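PDB 6MZO: inactive Zymogen C11 Protease from Parabacteroides distasonis, which is probably the precursor of a clostripain-like cysteine peptidase that, once activated, cleaves peptide bonds in proteins. Local coordinates for residues S184-L189 / A311-P316. Sequence-based numbering, arbitrary orientation.
Sequences SPTEIL and AVYAYP
Glu187 OE2 accepts a hydrogen bond from a water 2.6 Å away that in turn accepts the N-H of Tyr315, and a weak hydrogen bond also links OE2 to Tyr164 OH. The other oxygen, OE1, accepts the backbone N-H of Ala314 at 2.9 Å. This direct bond is moderately bent (151° at the hydrogen), and the donor reaches OE1 from 38° above the carboxylate plane. With CG anti to the carbonyl carbon (chi1 -68°) and the chain extended beyond it, the carboxylate is carried past Val312 O to the end of strand 310-313. There OE2 sits at the edge of the Tyr313 ring, 3.7 Å from CD1 and in the ring plane. A second water joins the Thr186 hydroxyl to two backbone carbonyls, accepting from OG1 and donating to Glu187 O and, at 2.8 Å, to Val312 O. Thr226 OG1 is hydrogen-bonded to Thr186 OG1, and the Thr186 methyl CG2 lies 3.6 Å from Tyr313 OH, which is itself hydrogen-bonded to Met265 O. Leu189 supplies the apolar part: CD1 rests against the Tyr313-Ala314 peptide, 3.7 Å from Ala314 N, with looser methyl contacts from CD1 to Val312 CG2 (4.2 Å) and from CD2 to Ala314 CB. The contact thus ties the loop that follows strand 178-183 of the central sheet to the small antiparallel pair 310-313 and 321-324. Were Glu187 replaced by an alanine, the Ala314 N-H would probably lose this acceptor and the water on Tyr315 N its anionic partner. An amide N-H, a water and, weakly, the Tyr164 hydroxyl meet the two oxygens of this buried carboxylate, which would be expected to offset part of the cost of burying its charge.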
ATOM      1  N   SER A 184       2.871   2.352  -3.289  1.00 17.18           N
ATOM      2  CA  SER A 184       3.660   3.547  -3.675  1.00 18.90           C
ATOM      3  C   SER A 184       4.249   4.163  -2.465  1.00 21.62           C
ATOM      4  O   SER A 184       3.567   4.314  -1.432  1.00 21.67           O
ATOM      5  CB  SER A 184       2.779   4.577  -4.393  1.00 22.23           C
ATOM      6  OG  SER A 184       3.498   5.804  -4.676  1.00 23.07           O
ATOM      7  N   PRO A 185       5.515   4.586  -2.543  1.00 20.14           N
ATOM      8  CA  PRO A 185       6.062   5.417  -1.445  1.00 18.77           C
ATOM      9  C   PRO A 185       5.561   6.818  -1.454  1.00 25.02           C
ATOM     10  O   PRO A 185       5.835   7.515  -0.477  1.00 24.32           O
ATOM     11  CB  PRO A 185       7.567   5.388  -1.654  1.00 23.08           C
ATOM     12  CG  PRO A 185       7.729   5.063  -3.171  1.00 26.29           C
ATOM     13  CD  PRO A 185       6.544   4.184  -3.554  1.00 22.71           C
ATOM     14  N   THR A 186       4.891   7.241  -2.510  1.00 23.53           N
ATOM     15  CA  THR A 186       4.390   8.631  -2.587  1.00 22.63           C
ATOM     16  C   THR A 186       2.890   8.614  -2.728  1.00 24.09           C
ATOM     17  O   THR A 186       2.292   7.603  -2.274  1.00 25.69           O
ATOM     18  CB  THR A 186       5.073   9.478  -3.717  1.00 24.64           C
ATOM     19  OG1 THR A 186       4.772   8.947  -5.027  1.00 25.43           O
ATOM     20  CG2 THR A 186       6.551   9.437  -3.439  1.00 23.79           C
ATOM     21  N   GLU A 187       2.258   9.649  -3.284  1.00 27.31           N
ATOM     22  CA  GLU A 187       0.791   9.650  -3.430  1.00 28.64           C
ATOM     23  C   GLU A 187       0.408   8.936  -4.709  1.00 32.74           C
ATOM     24  O   GLU A 187       1.151   8.917  -5.692  1.00 31.41           O
ATOM     25  CB  GLU A 187       0.238  11.084  -3.393  1.00 30.19           C
ATOM     26  CG  GLU A 187       0.415  11.662  -2.038  1.00 28.49           C
ATOM     27  CD  GLU A 187      -0.322  12.988  -1.818  1.00 33.76           C
ATOM     28  OE1 GLU A 187      -1.178  13.374  -2.635  1.00 37.27           O
ATOM     29  OE2 GLU A 187      -0.030  13.598  -0.794  1.00 38.30           O
ATOM     30  N   ILE A 188      -0.754   8.263  -4.653  1.00 30.70           N
ATOM     31  CA  ILE A 188      -1.402   7.797  -5.833  1.00 36.76           C
ATOM     32  C   ILE A 188      -2.680   8.561  -5.842  1.00 42.67           C
ATOM     33  O   ILE A 188      -3.449   8.519  -4.866  1.00 45.62           O
ATOM     34  CB  ILE A 188      -1.753   6.356  -5.780  1.00 31.57           C
ATOM     35  CG1 ILE A 188      -0.512   5.535  -5.514  1.00 26.46           C
ATOM     36  CG2 ILE A 188      -2.427   5.961  -7.074  1.00 36.61           C
ATOM     37  CD1 ILE A 188      -0.803   3.998  -5.353  1.00 28.02           C
ATOM     38  N   LEU A 189      -2.898   9.287  -6.904  1.00 38.92           N
ATOM     39  CA  LEU A 189      -4.101  10.091  -6.875  1.00 49.39           C
ATOM     40  C   LEU A 189      -5.087   9.518  -7.890  1.00 54.95           C
ATOM     41  O   LEU A 189      -5.027   8.314  -8.259  1.00 48.60           O
ATOM     42  CB  LEU A 189      -3.773  11.585  -7.116  1.00 50.15           C
ATOM     43  CG  LEU A 189      -2.838  12.280  -6.094  1.00 54.50           C
ATOM     44  CD1 LEU A 189      -2.620  13.754  -6.441  1.00 56.88           C
ATOM     45  CD2 LEU A 189      -3.305  12.140  -4.638  1.00 53.75           C
ATOM     46  N   ALA A 311       7.155  13.310  -8.685  1.00 30.65           N
ATOM     47  CA  ALA A 311       6.065  12.711  -7.917  1.00 30.56           C
ATOM     48  C   ALA A 311       4.971  13.758  -7.820  1.00 32.16           C
ATOM     49  O   ALA A 311       5.252  14.979  -7.697  1.00 33.64           O
ATOM     50  CB  ALA A 311       6.540  12.268  -6.515  1.00 28.53           C
ATOM     51  N   VAL A 312       3.720  13.289  -7.852  1.00 36.69           N
ATOM     52  CA  VAL A 312       2.583  14.187  -7.778  1.00 37.93           C
ATOM     53  C   VAL A 312       1.901  14.186  -6.393  1.00 35.91           C
ATOM     54  O   VAL A 312       1.823  13.163  -5.705  1.00 35.58           O
ATOM     55  CB  VAL A 312       1.543  13.852  -8.858  1.00 43.05           C
ATOM     56  CG1 VAL A 312       0.912  12.492  -8.606  1.00 41.72           C
ATOM     57  CG2 VAL A 312       0.551  15.007  -8.954  1.00 42.61           C
ATOM     58  N   TYR A 313       1.458  15.368  -5.957  1.00 35.12           N
ATOM     59  CA  TYR A 313       0.839  15.529  -4.633  1.00 37.17           C
ATOM     60  C   TYR A 313      -0.453  16.319  -4.729  1.00 38.41           C
ATOM     61  O   TYR A 313      -0.588  17.235  -5.563  1.00 41.12           O
ATOM     62  CB  TYR A 313       1.788  16.237  -3.635  1.00 39.04           C
ATOM     63  CG  TYR A 313       3.048  15.428  -3.458  1.00 34.32           C
ATOM     64  CD1 TYR A 313       3.092  14.402  -2.522  1.00 31.71           C
ATOM     65  CD2 TYR A 313       4.167  15.654  -4.283  1.00 31.17           C
ATOM     66  CE1 TYR A 313       4.222  13.621  -2.354  1.00 29.19           C
ATOM     67  CE2 TYR A 313       5.309  14.847  -4.152  1.00 29.72           C
ATOM     68  CZ  TYR A 313       5.320  13.831  -3.201  1.00 29.41           C
ATOM     69  OH  TYR A 313       6.469  13.051  -3.068  1.00 28.65           O
ATOM     70  N   ALA A 314      -1.386  16.023  -3.827  1.00 37.08           N
ATOM     71  CA  ALA A 314      -2.663  16.758  -3.814  1.00 41.75           C
ATOM     72  C   ALA A 314      -2.506  18.191  -3.310  1.00 46.59           C
ATOM     73  O   ALA A 314      -3.194  19.117  -3.769  1.00 50.52           O
ATOM     74  CB  ALA A 314      -3.674  16.032  -2.974  1.00 45.09           C
ATOM     75  N   TYR A 315      -1.621  18.379  -2.348  1.00 44.59           N
ATOM     76  CA  TYR A 315      -1.419  19.709  -1.804  1.00 45.22           C
ATOM     77  C   TYR A 315      -0.642  20.567  -2.785  1.00 44.94           C
ATOM     78  O   TYR A 315       0.398  20.147  -3.242  1.00 44.56           O
ATOM     79  CB  TYR A 315      -0.658  19.650  -0.471  1.00 47.28           C
ATOM     80  CG  TYR A 315      -0.364  21.054   0.032  1.00 50.25           C
ATOM     81  CD1 TYR A 315      -1.306  21.745   0.753  1.00 56.08           C
ATOM     82  CD2 TYR A 315       0.849  21.680  -0.258  1.00 49.92           C
ATOM     83  CE1 TYR A 315      -1.062  23.038   1.187  1.00 59.76           C
ATOM     84  CE2 TYR A 315       1.105  22.979   0.170  1.00 53.48           C
ATOM     85  CZ  TYR A 315       0.144  23.644   0.893  1.00 60.29           C
ATOM     86  OH  TYR A 315       0.382  24.939   1.317  1.00 66.73           O
ATOM     87  N   PRO A 316      -1.088  21.810  -3.042  1.00 49.25           N
ATOM     88  CA  PRO A 316      -2.286  22.468  -2.511  1.00 53.33           C
ATOM     89  C   PRO A 316      -3.452  22.357  -3.453  1.00 57.71           C
ATOM     90  O   PRO A 316      -3.264  22.495  -4.660  1.00 59.73           O
ATOM     91  CB  PRO A 316      -1.837  23.940  -2.333  1.00 55.32           C
ATOM     92  CG  PRO A 316      -0.826  24.176  -3.400  1.00 54.63           C
ATOM     93  CD  PRO A 316      -0.182  22.769  -3.699  1.00 50.37           C
TER
HETATM   94  O   HOH W   1       2.997  10.663  -6.170  1.00 36.16           O
HETATM   95  O   HOH W   2      -0.450  16.128  -0.675  1.00 36.42           O